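Local coordinates for protein post-proline cleaving enzyme (Rickettsia typhi, PDB 4HVT) that probably cleaves oligopeptides on the carboxyl side of proline residues, as a serine peptidase of the prolyl oligopeptidase family, at residues S261-K264 against N268-N271; V302-R307 against T328-T333. All coordinates share one frame; numbering follows the deposited sequence.

Interaction 1: residues S261-K264 against N268-N271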
loop_
_atom_site.group_PDB
_atom_site.type_symbol
_atom_site.label_atom_id
_atom_site.label_comp_id
_atom_site.label_asym_id
_atom_site.label_seq_id
_atom_site.Cartn_x
_atom_site.Cartn_y
_atom_site.Cartn_z
ATOM N N SER A 261 11.251 11.376 12.036
ATOM C CA SER A 261 10.874 11.911 10.755
ATOM C C SER A 261 9.533 12.668 10.870
ATOM O O SER A 261 8.513 12.084 11.173
ATOM C CB SER A 261 10.835 10.783 9.729
ATOM O OG SER A 261 10.510 11.239 8.418
ATOM N N ALA A 262 9.621 13.970 10.624
ATOM C CA ALA A 262 8.473 14.884 10.649
ATOM C C ALA A 262 8.122 15.244 9.207
ATOM O O ALA A 262 8.828 15.963 8.543
ATOM C CB ALA A 262 8.782 16.135 11.437
ATOM N N ASN A 263 7.004 14.737 8.772
ATOM C CA ASN A 263 6.569 14.919 7.403
ATOM C C ASN A 263 5.740 16.235 7.386
ATOM O O ASN A 263 4.700 16.326 8.052
ATOM C CB ASN A 263 5.764 13.719 6.960
ATOM C CG ASN A 263 5.411 13.800 5.484
ATOM O OD1 ASN A 263 5.057 14.875 5.023
ATOM N ND2 ASN A 263 5.530 12.722 4.749
ATOM N N LYS A 264 6.283 17.237 6.701
ATOM C CA LYS A 264 5.696 18.587 6.700
ATOM C C LYS A 264 4.483 18.681 5.764
ATOM O O LYS A 264 3.424 19.212 6.140
ATOM C CB LYS A 264 6.741 19.598 6.261
ATOM C CG LYS A 264 8.075 19.534 7.009
ATOM C CD LYS A 264 9.084 20.485 6.323
ATOM C CE LYS A 264 8.714 21.941 6.592
ATOM N NZ LYS A 264 9.455 22.887 5.697
ATOM N N ASN A 268 7.988 16.758 1.740
ATOM C CA ASN A 268 9.126 17.373 2.427
ATOM C C ASN A 268 9.113 17.114 3.924
ATOM O O ASN A 268 8.055 16.993 4.509
ATOM C CB ASN A 268 9.138 18.901 2.192
ATOM C CG ASN A 268 9.359 19.244 0.727
ATOM O OD1 ASN A 268 10.486 19.170 0.211
ATOM N ND2 ASN A 268 8.302 19.625 0.065
ATOM N N TYR A 269 10.308 16.997 4.510
ATOM C CA TYR A 269 10.460 16.547 5.829
ATOM C C TYR A 269 11.464 17.382 6.602
ATOM O O TYR A 269 12.383 17.967 5.994
ATOM C CB TYR A 269 11.030 15.117 5.796
ATOM C CG TYR A 269 10.191 14.060 5.171
ATOM C CD1 TYR A 269 10.104 13.944 3.768
ATOM C CD2 TYR A 269 9.552 13.117 5.959
ATOM C CE1 TYR A 269 9.367 12.905 3.207
ATOM C CE2 TYR A 269 8.812 12.107 5.403
ATOM C CZ TYR A 269 8.742 11.999 4.026
ATOM O OH TYR A 269 7.999 10.972 3.471
ATOM N N ASP A 270 11.315 17.380 7.943
ATOM C CA ASP A 270 12.370 17.676 8.894
ATOM C C ASP A 270 12.731 16.362 9.561
ATOM O O ASP A 270 11.893 15.757 10.173
ATOM C CB ASP A 270 11.916 18.598 10.022
ATOM C CG ASP A 270 11.536 19.957 9.557
ATOM O OD1 ASP A 270 12.111 20.444 8.544
ATOM O OD2 ASP A 270 10.717 20.550 10.275
ATOM N N ASN A 271 13.983 15.943 9.453
ATOM C CA ASN A 271 14.409 14.660 10.012
ATOM C C ASN A 271 15.534 14.893 11.039
ATOM O O ASN A 271 16.318 15.872 10.939
ATOM C CB ASN A 271 14.945 13.722 8.929
ATOM C CG ASN A 271 13.915 13.312 7.933
ATOM O OD1 ASN A 271 12.852 12.937 8.300
ATOM N ND2 ASN A 271 14.256 13.351 6.678
#

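Interaction 2: residues V302-R307 against T328-T333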
loop_
_atom_site.group_PDB
_atom_site.type_symbol
_atom_site.label_atom_id
_atom_site.label_comp_id
_atom_site.label_asym_id
_atom_site.label_seq_id
_atom_site.Cartn_x
_atom_site.Cartn_y
_atom_site.Cartn_z
ATOM N N VAL A 302 24.025 4.823 5.514
ATOM C CA VAL A 302 22.624 4.996 5.254
ATOM C C VAL A 302 22.416 5.353 3.800
ATOM O O VAL A 302 23.289 5.948 3.186
ATOM C CB VAL A 302 21.988 6.078 6.174
ATOM C CG1 VAL A 302 21.865 5.576 7.608
ATOM C CG2 VAL A 302 22.812 7.316 6.139
ATOM N N PHE A 303 21.313 4.871 3.240
ATOM C CA PHE A 303 20.962 5.056 1.831
ATOM C C PHE A 303 19.805 5.983 1.703
ATOM O O PHE A 303 18.779 5.773 2.348
ATOM C CB PHE A 303 20.567 3.726 1.204
ATOM C CG PHE A 303 21.627 2.654 1.335
ATOM C CD1 PHE A 303 22.770 2.775 0.637
ATOM C CD2 PHE A 303 21.485 1.580 2.208
ATOM C CE1 PHE A 303 23.785 1.860 0.737
ATOM C CE2 PHE A 303 22.508 0.667 2.335
ATOM C CZ PHE A 303 23.679 0.836 1.632
ATOM N N TRP A 304 19.899 6.968 0.791
ATOM C CA TRP A 304 18.908 7.994 0.635
ATOM C C TRP A 304 18.550 8.131 -0.842
ATOM O O TRP A 304 19.419 8.167 -1.732
ATOM C CB TRP A 304 19.402 9.329 1.177
ATOM C CG TRP A 304 19.469 9.378 2.665
ATOM C CD1 TRP A 304 20.356 8.711 3.457
ATOM C CD2 TRP A 304 18.598 10.103 3.572
ATOM N NE1 TRP A 304 20.075 8.940 4.804
ATOM C CE2 TRP A 304 19.013 9.810 4.891
ATOM C CE3 TRP A 304 17.483 10.967 3.383
ATOM C CZ2 TRP A 304 18.389 10.370 6.018
ATOM C CZ3 TRP A 304 16.875 11.505 4.497
ATOM C CH2 TRP A 304 17.348 11.232 5.803
ATOM N N LEU A 305 17.249 8.167 -1.085
ATOM C CA LEU A 305 16.685 8.398 -2.409
ATOM C C LEU A 305 16.407 9.879 -2.603
ATOM O O LEU A 305 15.864 10.509 -1.709
ATOM C CB LEU A 305 15.362 7.639 -2.563
ATOM C CG LEU A 305 14.549 7.799 -3.851
ATOM C CD1 LEU A 305 15.369 7.265 -5.012
ATOM C CD2 LEU A 305 13.204 7.122 -3.724
ATOM N N LEU A 306 16.719 10.372 -3.802
ATOM C CA LEU A 306 16.436 11.754 -4.180
ATOM C C LEU A 306 15.133 11.851 -4.960
ATOM O O LEU A 306 14.925 11.128 -5.904
ATOM C CB LEU A 306 17.594 12.361 -4.969
ATOM C CG LEU A 306 18.996 12.243 -4.365
ATOM C CD1 LEU A 306 19.993 13.044 -5.189
ATOM C CD2 LEU A 306 19.008 12.659 -2.893
ATOM N N ARG A 307 14.309 12.819 -4.571
ATOM C CA ARG A 307 13.100 13.143 -5.337
ATOM C C ARG A 307 13.384 14.327 -6.302
ATOM O O ARG A 307 12.665 14.521 -7.300
ATOM C CB ARG A 307 11.951 13.484 -4.362
ATOM C CG ARG A 307 10.752 14.097 -5.054
ATOM C CD ARG A 307 9.510 14.022 -4.180
ATOM N NE ARG A 307 8.447 14.899 -4.679
ATOM C CZ ARG A 307 7.543 14.580 -5.600
ATOM N NH1 ARG A 307 7.583 13.396 -6.187
ATOM N NH2 ARG A 307 6.637 15.503 -6.019
ATOM N N THR A 328 27.162 9.680 10.358
ATOM C CA THR A 328 27.692 10.907 11.008
ATOM C C THR A 328 27.663 12.085 10.029
ATOM O O THR A 328 27.485 13.223 10.457
ATOM C CB THR A 328 29.102 10.761 11.565
ATOM O OG1 THR A 328 30.009 10.408 10.508
ATOM C CG2 THR A 328 29.075 9.721 12.666
ATOM N N ASP A 329 27.795 11.825 8.740
ATOM C CA ASP A 329 27.754 12.889 7.743
ATOM C C ASP A 329 26.343 13.442 7.570
ATOM O O ASP A 329 26.187 14.528 7.020
ATOM C CB ASP A 329 28.300 12.460 6.391
ATOM C CG ASP A 329 29.817 12.543 6.290
ATOM O OD1 ASP A 329 30.479 13.156 7.153
ATOM O OD2 ASP A 329 30.314 12.000 5.311
ATOM N N LEU A 330 25.324 12.767 8.083
ATOM C CA LEU A 330 23.972 13.345 8.061
ATOM C C LEU A 330 23.856 14.651 8.805
ATOM O O LEU A 330 23.023 15.465 8.458
ATOM C CB LEU A 330 22.964 12.407 8.674
ATOM C CG LEU A 330 22.650 11.141 7.896
ATOM C CD1 LEU A 330 21.807 10.169 8.711
ATOM C CD2 LEU A 330 21.966 11.451 6.590
ATOM N N LEU A 331 24.688 14.820 9.811
ATOM C CA LEU A 331 24.648 16.016 10.693
ATOM C C LEU A 331 25.523 17.148 10.230
ATOM O O LEU A 331 25.558 18.221 10.900
ATOM C CB LEU A 331 24.996 15.543 12.118
ATOM C CG LEU A 331 24.069 14.449 12.667
ATOM C CD1 LEU A 331 24.417 14.103 14.120
ATOM C CD2 LEU A 331 22.617 14.871 12.524
ATOM N N LYS A 332 26.247 16.966 9.136
ATOM C CA LYS A 332 27.304 17.876 8.723
ATOM C C LYS A 332 26.849 18.739 7.568
ATOM O O LYS A 332 25.932 18.377 6.792
ATOM C CB LYS A 332 28.576 17.102 8.306
ATOM C CG LYS A 332 29.140 16.238 9.406
ATOM C CD LYS A 332 30.592 15.862 9.157
ATOM C CE LYS A 332 31.111 14.957 10.276
ATOM N NZ LYS A 332 32.588 15.032 10.398
ATOM N N THR A 333 27.508 19.904 7.443
ATOM C CA THR A 333 27.282 20.735 6.259
ATOM C C THR A 333 27.804 20.009 5.033
ATOM O O THR A 333 28.630 19.085 5.147
ATOM C CB THR A 333 28.026 22.075 6.336
ATOM O OG1 THR A 333 29.435 21.833 6.534
ATOM C CG2 THR A 333 27.468 22.904 7.489
#

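Interaction 1: residues S261-K264 against N268-N271
Asn-263 lies across one face of the Tyr-269 ring at the end of an antiparallel beta hairpin, strands 257-263 and 269-275, within a four-stranded sheet of the beta-propeller domain. The amide and ring planes stand 50° apart, and Asn-263 CG is 3.8 Å from Tyr-269 CE2. Asn-263 ND2 and Tyr-269 OH meet at too poor an angle for a hydrogen bond; the Asn-263 amide is instead held by Phe-266 N, at its OD1, and weakly by the hydroxyl of Tyr-242. With Asn-263 CG anti to the backbone N (chi1 -174°), the amide is carried over the ring. Ala-262 and Asp-270 form the hydrogen-bonded pair between the strands, and Lys-264 N adds a 2.8 Å bond to Asn-268 O nearer the turn. On the face of Ala-262 and Asp-270, the Lys-264 chain, bent at chi3, crosses the aspartate at about a right angle, its CD 3.8 Å from Asp-270 OD1. The charged ends stay beyond salt-bridge range, and Asp-270 OD2 takes its hydrogen bond from Tyr-240 OH. Back on the tyrosine face, Ser-261 OG donates to Asn-271 OD1 at 2.9 Å, tilted 16° from the carbonyl plane.

Interaction 2: residues V302-R307 against T328-T333
Val-302 begins the contact on strand 301-305 by placing CG2 4.0 Å from CD1 of Leu-330, in the 328-333 segment. The two side chains cross obliquely through methyl groups. Val-302 CG2 also lies at the edge of the Trp-304 indole, in its plane, so this one methyl serves both neighbours. Two residues on, Trp-304 faces the same side of the strand, and its indole meets the other methyl of Leu-330: CD2 is 3.6 Å from Trp-304 NE1 and 3.8 Å from Trp-304 CZ2. This approach is oblique to the ring. Trp-304 CG is anti to the carbonyl carbon (chi1 -72°), and the rotation about CB-CG (chi2 70°) turns the nitrogen-bearing side of the indole toward the leucine. NE1 is buried here with no hydrogen-bond partner in the model, and its nearest neighbour across the contact is a methyl carbon. Leu-330 thus reaches both residues with its two branches, from a segment whose residues 328-330 have helical backbone angles. Strand 301-305 runs between strands 293-298 and 322-326 in an antiparallel propeller sheet; Leu-294 touches Val-302 and Trp-304, Met-288 packs on Trp-304 and Leu-330, and the leucine comes from the loop joining strands 322-326 and 341-344.

Overall arrangement
Both contacts belong to the beta-propeller domain, but in separate four-stranded sheets that follow one another along the chain. Interaction 1 joins adjacent strands of a hairpin and buries 405 Å² in all; interaction 2 brings a loop onto a strand of the next sheet and buries 117 Å². Their chemistry differs accordingly: the hairpin depends on main-chain and polar side-chain bonds and is partly open, with four of eight touching residues buried, whereas the loop contact has no hydrogen bond and all three of its touching residues are buried. Their centres lie 14 Å apart, and the two contacts touch where Asn-271 ND2 packs 3.8 Å from Trp-304 CH2.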